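Local coordinates for KP6 killer toxin subunit alpha (PDB 4GVB), which forms, with a second non-covalently bound subunit, a secreted viral toxin lethal to sensitive fungal cells, and is known to recognise cellular receptors, at residues 11-17 with 50-56; 26-32 with 44-50. All blocks are in the same frame, centred on the assembly; numbering follows the deposited sequence.

Interaction 1 (11-17 with 50-56)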
loop_
_atom_site.group_PDB
_atom_site.type_symbol
_atom_site.label_atom_id
_atom_site.label_comp_id
_atom_site.label_asym_id
_atom_site.label_seq_id
_atom_site.Cartn_x
_atom_site.Cartn_y
_atom_site.Cartn_z
ATOM N N SER A 11 5.447 8.138 -24.957
ATOM C CA SER A 11 5.370 9.588 -24.840
ATOM C C SER A 11 4.916 10.033 -23.452
ATOM O O SER A 11 4.306 11.081 -23.311
ATOM C CB SER A 11 4.432 10.181 -25.904
ATOM O OG SER A 11 4.793 9.729 -27.202
ATOM N N CYS A 12 5.191 9.223 -22.439
ATOM C CA CYS A 12 5.014 9.675 -21.071
ATOM C C CYS A 12 6.139 10.645 -20.734
ATOM O O CYS A 12 7.150 10.711 -21.446
ATOM C CB CYS A 12 4.992 8.495 -20.100
ATOM S SG CYS A 12 3.821 7.206 -20.559
ATOM N N LYS A 13 5.954 11.415 -19.670
ATOM C CA LYS A 13 6.950 12.391 -19.263
ATOM C C LYS A 13 7.559 12.055 -17.908
ATOM O O LYS A 13 8.668 12.473 -17.596
ATOM C CB LYS A 13 6.345 13.795 -19.260
ATOM C CG LYS A 13 5.748 14.167 -20.608
ATOM C CD LYS A 13 5.324 15.627 -20.674
ATOM C CE LYS A 13 4.950 15.994 -22.109
ATOM N NZ LYS A 13 5.203 17.425 -22.435
ATOM N N TRP A 14 6.826 11.290 -17.112
ATOM C CA TRP A 14 7.273 10.943 -15.773
ATOM C C TRP A 14 7.075 9.456 -15.516
ATOM O O TRP A 14 6.147 8.834 -16.053
ATOM C CB TRP A 14 6.504 11.755 -14.736
ATOM C CG TRP A 14 6.636 13.236 -14.893
ATOM C CD1 TRP A 14 5.691 14.109 -15.362
ATOM C CD2 TRP A 14 7.778 14.022 -14.560
ATOM N NE1 TRP A 14 6.184 15.392 -15.343
ATOM C CE2 TRP A 14 7.466 15.363 -14.855
ATOM C CE3 TRP A 14 9.039 13.720 -14.038
ATOM C CZ2 TRP A 14 8.370 16.402 -14.647
ATOM C CZ3 TRP A 14 9.940 14.754 -13.836
ATOM C CH2 TRP A 14 9.599 16.078 -14.139
ATOM N N GLU A 15 7.960 8.886 -14.701
ATOM C CA GLU A 15 7.874 7.492 -14.311
ATOM C C GLU A 15 8.165 7.422 -12.822
ATOM O O GLU A 15 9.311 7.606 -12.420
ATOM C CB GLU A 15 8.910 6.685 -15.065
ATOM C CG GLU A 15 9.095 5.270 -14.567
ATOM C CD GLU A 15 10.094 4.535 -15.409
ATOM O OE1 GLU A 15 10.745 5.207 -16.241
ATOM O OE2 GLU A 15 10.209 3.300 -15.265
ATOM N N CYS A 16 7.138 7.173 -12.007
ATOM C CA CYS A 16 7.268 7.334 -10.553
ATOM C C CYS A 16 6.898 6.063 -9.800
ATOM O O CYS A 16 6.186 5.215 -10.323
ATOM C CB CYS A 16 6.365 8.473 -10.060
ATOM S SG CYS A 16 6.685 10.107 -10.725
ATOM N N TRP A 17 7.391 5.939 -8.568
ATOM C CA TRP A 17 7.053 4.796 -7.723
ATOM C C TRP A 17 7.191 5.097 -6.236
ATOM O O TRP A 17 7.952 5.980 -5.826
ATOM C CB TRP A 17 7.877 3.552 -8.086
ATOM C CG TRP A 17 9.364 3.709 -7.951
ATOM C CD1 TRP A 17 10.144 3.356 -6.875
ATOM C CD2 TRP A 17 10.261 4.236 -8.938
ATOM N NE1 TRP A 17 11.460 3.655 -7.132
ATOM C CE2 TRP A 17 11.561 4.186 -8.393
ATOM C CE3 TRP A 17 10.087 4.753 -10.225
ATOM C CZ2 TRP A 17 12.680 4.630 -9.095
ATOM C CZ3 TRP A 17 11.200 5.198 -10.916
ATOM C CH2 TRP A 17 12.477 5.138 -10.348
ATOM N N HIS A 50 6.098 0.413 -12.006
ATOM C CA HIS A 50 6.186 1.880 -11.974
ATOM C C HIS A 50 4.920 2.526 -12.540
ATOM O O HIS A 50 4.164 1.878 -13.277
ATOM C CB HIS A 50 7.401 2.380 -12.763
ATOM C CG HIS A 50 8.711 1.932 -12.205
ATOM N ND1 HIS A 50 9.872 1.914 -12.950
ATOM C CD2 HIS A 50 9.051 1.483 -10.973
ATOM C CE1 HIS A 50 10.868 1.482 -12.199
ATOM N NE2 HIS A 50 10.396 1.213 -10.993
ATOM N N CYS A 51 4.692 3.791 -12.185
ATOM C CA CYS A 51 3.526 4.531 -12.669
ATOM C C CYS A 51 3.944 5.664 -13.592
ATOM O O CYS A 51 4.687 6.558 -13.192
ATOM C CB CYS A 51 2.690 5.113 -11.521
ATOM S SG CYS A 51 1.038 5.727 -12.027
ATOM N N LEU A 52 3.426 5.628 -14.814
ATOM C CA LEU A 52 3.798 6.588 -15.838
ATOM C C LEU A 52 2.640 7.527 -16.154
ATOM O O LEU A 52 1.477 7.149 -16.049
ATOM C CB LEU A 52 4.297 5.856 -17.093
ATOM C CG LEU A 52 5.679 5.216 -16.935
ATOM C CD1 LEU A 52 5.603 3.968 -16.095
ATOM C CD2 LEU A 52 6.313 4.884 -18.291
ATOM N N PHE A 53 2.970 8.768 -16.498
ATOM C CA PHE A 53 1.989 9.724 -16.962
ATOM C C PHE A 53 2.610 10.874 -17.767
ATOM O O PHE A 53 3.808 11.193 -17.642
ATOM C CB PHE A 53 1.091 10.269 -15.821
ATOM C CG PHE A 53 1.783 10.382 -14.488
ATOM C CD1 PHE A 53 2.659 11.433 -14.221
ATOM C CD2 PHE A 53 1.552 9.436 -13.492
ATOM C CE1 PHE A 53 3.305 11.524 -12.986
ATOM C CE2 PHE A 53 2.189 9.524 -12.246
ATOM C CZ PHE A 53 3.070 10.562 -12.001
ATOM N N SER A 54 1.778 11.492 -18.591
ATOM C CA SER A 54 2.215 12.617 -19.410
ATOM C C SER A 54 1.941 13.911 -18.655
ATOM O O SER A 54 2.838 14.718 -18.434
ATOM C CB SER A 54 1.492 12.608 -20.772
ATOM O OG SER A 54 1.828 13.758 -21.530
ATOM N N ASP A 55 0.694 14.110 -18.247
ATOM C CA ASP A 55 0.391 15.232 -17.376
ATOM C C ASP A 55 1.211 15.068 -16.094
ATOM O O ASP A 55 1.566 13.955 -15.711
ATOM C CB ASP A 55 -1.106 15.308 -17.071
ATOM C CG ASP A 55 -1.934 15.746 -18.273
ATOM O OD1 ASP A 55 -1.356 16.276 -19.248
ATOM O OD2 ASP A 55 -3.165 15.582 -18.231
ATOM N N ASP A 56 1.519 16.176 -15.437
ATOM C CA ASP A 56 2.351 16.119 -14.243
ATOM C C ASP A 56 1.520 15.735 -13.026
ATOM O O ASP A 56 1.017 16.598 -12.308
ATOM C CB ASP A 56 3.024 17.468 -14.006
ATOM C CG ASP A 56 4.048 17.409 -12.902
ATOM O OD1 ASP A 56 4.126 16.363 -12.231
ATOM O OD2 ASP A 56 4.768 18.404 -12.703
#
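H50 lies between W17 and E15 where strands 14-17 and 50-53 pair antiparallel. From CB, which meets E15 CG, its side chain runs alongside W17 in the same direction. W17 CE3 lies over the centre of the imidazole, 3.5 Å from H50 CD2, while H50 NE2 lies over the indole face, offset toward its rim, in an offset stack with planes 19° apart. On the other branch ND1 donates to E15 OE2 at 2.7 Å, on its anti side, tilted 25° out of the carboxylate plane. E15 can reach it because CG stands anti to its backbone N (chi1 169°) and the chain is extended beyond. H50 CE1, between the nitrogens, nears E15 OE2 and W17 CE3.

The strands are laced by paired bonds between C16 and C51, C16 N to C51 O being 2.8 Å. K13 N and W14 N both donate to F53 O, a classic beta bulge. The F53 ring packs its CE1 against W14 CB at 3.7 Å and its CZ near C16 SG, disulfide-bonded to C74. C12 SG, joined to C5, rests on L52 CB. With ND1 bound to E15 and NE2 to E26, the imidazole is fixed in rotation, and two carboxylates probably favour its protonated form.

Interaction 2 (26-32 with 44-50)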
loop_
_atom_site.group_PDB
_atom_site.type_symbol
_atom_site.label_atom_id
_atom_site.label_comp_id
_atom_site.label_asym_id
_atom_site.label_seq_id
_atom_site.Cartn_x
_atom_site.Cartn_y
_atom_site.Cartn_z
ATOM N N GLU A 26 11.733 -0.473 -3.591
ATOM C CA GLU A 26 10.525 -0.184 -4.348
ATOM C C GLU A 26 9.344 -0.989 -3.798
ATOM O O GLU A 26 9.497 -2.148 -3.422
ATOM C CB GLU A 26 10.745 -0.488 -5.835
ATOM C CG GLU A 26 11.924 0.258 -6.433
ATOM C CD GLU A 26 11.942 0.208 -7.959
ATOM O OE1 GLU A 26 10.977 -0.320 -8.555
ATOM O OE2 GLU A 26 12.930 0.680 -8.559
ATOM N N LEU A 27 8.167 -0.370 -3.740
ATOM C CA LEU A 27 6.985 -1.066 -3.238
ATOM C C LEU A 27 5.886 -1.131 -4.295
ATOM O O LEU A 27 4.997 -0.269 -4.344
ATOM C CB LEU A 27 6.472 -0.390 -1.966
ATOM C CG LEU A 27 7.502 -0.372 -0.832
ATOM C CD1 LEU A 27 7.182 0.722 0.187
ATOM C CD2 LEU A 27 7.546 -1.750 -0.181
ATOM N N ARG A 28 5.938 -2.175 -5.119
ATOM C CA ARG A 28 5.067 -2.277 -6.282
ATOM C C ARG A 28 3.579 -2.307 -5.928
ATOM O O ARG A 28 2.768 -1.716 -6.637
ATOM C CB ARG A 28 5.445 -3.480 -7.159
ATOM C CG ARG A 28 5.045 -4.840 -6.620
ATOM C CD ARG A 28 5.323 -5.931 -7.658
ATOM N NE ARG A 28 6.673 -5.809 -8.208
ATOM C CZ ARG A 28 6.949 -5.422 -9.451
ATOM N NH1 ARG A 28 5.967 -5.127 -10.293
ATOM N NH2 ARG A 28 8.212 -5.338 -9.857
ATOM N N TYR A 29 3.225 -2.975 -4.834
ATOM C CA TYR A 29 1.828 -3.025 -4.407
ATOM C C TYR A 29 1.287 -1.645 -4.054
ATOM O O TYR A 29 0.121 -1.346 -4.297
ATOM C CB TYR A 29 1.657 -3.958 -3.211
ATOM C CG TYR A 29 1.684 -5.422 -3.575
ATOM C CD1 TYR A 29 0.528 -6.081 -3.953
ATOM C CD2 TYR A 29 2.868 -6.143 -3.541
ATOM C CE1 TYR A 29 0.549 -7.431 -4.286
ATOM C CE2 TYR A 29 2.904 -7.492 -3.874
ATOM C CZ TYR A 29 1.738 -8.130 -4.243
ATOM O OH TYR A 29 1.761 -9.472 -4.570
ATOM N N ALA A 30 2.131 -0.814 -3.462
ATOM C CA ALA A 30 1.734 0.539 -3.097
ATOM C C ALA A 30 1.643 1.411 -4.355
ATOM O O ALA A 30 0.716 2.207 -4.519
ATOM C CB ALA A 30 2.722 1.130 -2.126
ATOM N N THR A 31 2.611 1.245 -5.249
ATOM C CA THR A 31 2.587 1.947 -6.533
ATOM C C THR A 31 1.360 1.573 -7.323
ATOM O O THR A 31 0.652 2.449 -7.810
ATOM C CB THR A 31 3.831 1.638 -7.401
ATOM O OG1 THR A 31 5.006 2.061 -6.710
ATOM C CG2 THR A 31 3.745 2.395 -8.733
ATOM N N ALA A 32 1.114 0.272 -7.469
ATOM C CA ALA A 32 -0.051 -0.220 -8.196
ATOM C C ALA A 32 -1.342 0.409 -7.705
ATOM O O ALA A 32 -2.186 0.775 -8.506
ATOM C CB ALA A 32 -0.149 -1.735 -8.102
ATOM N N TYR A 44 0.111 1.990 -15.817
ATOM C CA TYR A 44 0.820 1.151 -14.851
ATOM C C TYR A 44 1.661 0.062 -15.522
ATOM O O TYR A 44 1.135 -0.932 -16.016
ATOM C CB TYR A 44 -0.119 0.526 -13.804
ATOM C CG TYR A 44 0.645 -0.319 -12.802
ATOM C CD1 TYR A 44 1.673 0.231 -12.050
ATOM C CD2 TYR A 44 0.356 -1.669 -12.620
ATOM C CE1 TYR A 44 2.412 -0.537 -11.150
ATOM C CE2 TYR A 44 1.085 -2.447 -11.719
ATOM C CZ TYR A 44 2.110 -1.872 -10.986
ATOM O OH TYR A 44 2.842 -2.625 -10.083
ATOM N N ASP A 45 2.968 0.263 -15.517
ATOM C CA ASP A 45 3.915 -0.736 -16.014
ATOM C C ASP A 45 4.041 -1.844 -14.975
ATOM O O ASP A 45 4.871 -1.748 -14.078
ATOM C CB ASP A 45 5.277 -0.066 -16.234
ATOM C CG ASP A 45 6.315 -1.016 -16.832
ATOM O OD1 ASP A 45 6.253 -2.231 -16.553
ATOM O OD2 ASP A 45 7.198 -0.540 -17.577
ATOM N N ALA A 46 3.218 -2.886 -15.090
ATOM C CA ALA A 46 3.125 -3.911 -14.050
ATOM C C ALA A 46 4.430 -4.681 -13.901
ATOM O O ALA A 46 4.716 -5.248 -12.841
ATOM C CB ALA A 46 1.970 -4.867 -14.332
ATOM N N ARG A 47 5.217 -4.690 -14.971
ATOM C CA ARG A 47 6.523 -5.338 -14.959
ATOM C C ARG A 47 7.481 -4.622 -14.005
ATOM O O ARG A 47 7.854 -5.163 -12.955
ATOM C CB ARG A 47 7.111 -5.389 -16.374
ATOM C CG ARG A 47 8.283 -6.342 -16.515
ATOM C CD ARG A 47 7.908 -7.766 -16.071
ATOM N NE ARG A 47 6.829 -8.344 -16.875
ATOM C CZ ARG A 47 6.271 -9.533 -16.646
ATOM N NH1 ARG A 47 6.687 -10.286 -15.631
ATOM N NH2 ARG A 47 5.292 -9.971 -17.435
ATOM N N ALA A 48 7.877 -3.407 -14.364
ATOM C CA ALA A 48 8.804 -2.656 -13.534
ATOM C C ALA A 48 8.125 -2.179 -12.256
ATOM O O ALA A 48 8.785 -1.676 -11.352
ATOM C CB ALA A 48 9.381 -1.486 -14.298
ATOM N N GLY A 49 6.808 -2.345 -12.197
ATOM C CA GLY A 49 6.009 -1.850 -11.093
ATOM C C GLY A 49 6.102 -0.343 -10.902
ATOM O O GLY A 49 6.176 0.117 -9.767
ATOM N N HIS A 50 6.098 0.413 -12.006
ATOM C CA HIS A 50 6.186 1.880 -11.974
ATOM C C HIS A 50 4.920 2.526 -12.540
ATOM O O HIS A 50 4.164 1.878 -13.277
ATOM C CB HIS A 50 7.401 2.380 -12.763
ATOM C CG HIS A 50 8.711 1.932 -12.205
ATOM N ND1 HIS A 50 9.872 1.914 -12.950
ATOM C CD2 HIS A 50 9.051 1.483 -10.973
ATOM C CE1 HIS A 50 10.868 1.482 -12.199
ATOM N NE2 HIS A 50 10.396 1.213 -10.993
HETATM O O HOH W 1 8.908 -1.650 -8.473
HETATM O O HOH W 2 7.184 0.482 -7.027
#
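R28 CG sits between the backbone N and carbonyl carbon (chi1 75°), and a bend at chi3 (48°) swings the guanidinium from the helix start toward the 45-49 turn. There NH1 and NH2 converge end-on upon R47 O, from the same face of its carbonyl plane; NH2 is 3.1 Å from R47 O. NH1 also makes a weak bond to A46 O. G49 CA comes within 3.4 Å of R28 NH1, obliquely to the guanidinium, and its positive phi helps turn the chain back into the next strand.

One turn along the helix, A32 lies on the Y44 ring: its CA stands over the face and its CB reaches CZ at 3.7 Å. T31 directs CG2 at G49 O, while its OG1, also bonded to C18 N, shares a water with that carbonyl. E26, extended beyond CG, crosses the H50 side chain at about a right angle. H50 NE2 donates a hydrogen bond to E26 OE1 (2.9 Å), from above the carboxylate plane but with the oxygen in the imidazole plane. A second water, donating to both E26 OE1 and A48 O, ties the carboxylate to the turn.

D45 OD1 accepts from A48 N at 3.0 Å, an Asx motif, and G49 and H50 both face D45. The arrangement is a helix N-terminus laid against a beta hairpin that closes in a G1 bulge.

Interactions 1 and 2 share H50, and their centres lie 12 Å apart. In sequence, 26-32 with 44-50 is nested inside the loop closed by 11-17 with 50-56. Strand 50-53 belongs to interaction 1 and gives interaction 2 only H50; it pairs with 14-19 on one side and with 43-45 on the other in the four-stranded antiparallel sheet. Direct packing also joins them: W17 NE1 is 3.5 Å from E26 CG, W17 CB is 3.5 Å from T31 OG1, and T31 CG2 is 3.8 Å from C51 N. Disulfides bind interaction 1 to the rest of the chain, whereas helix 28-33 of interaction 2 also presents Y29 to R66 and Y67 of the beta subunit.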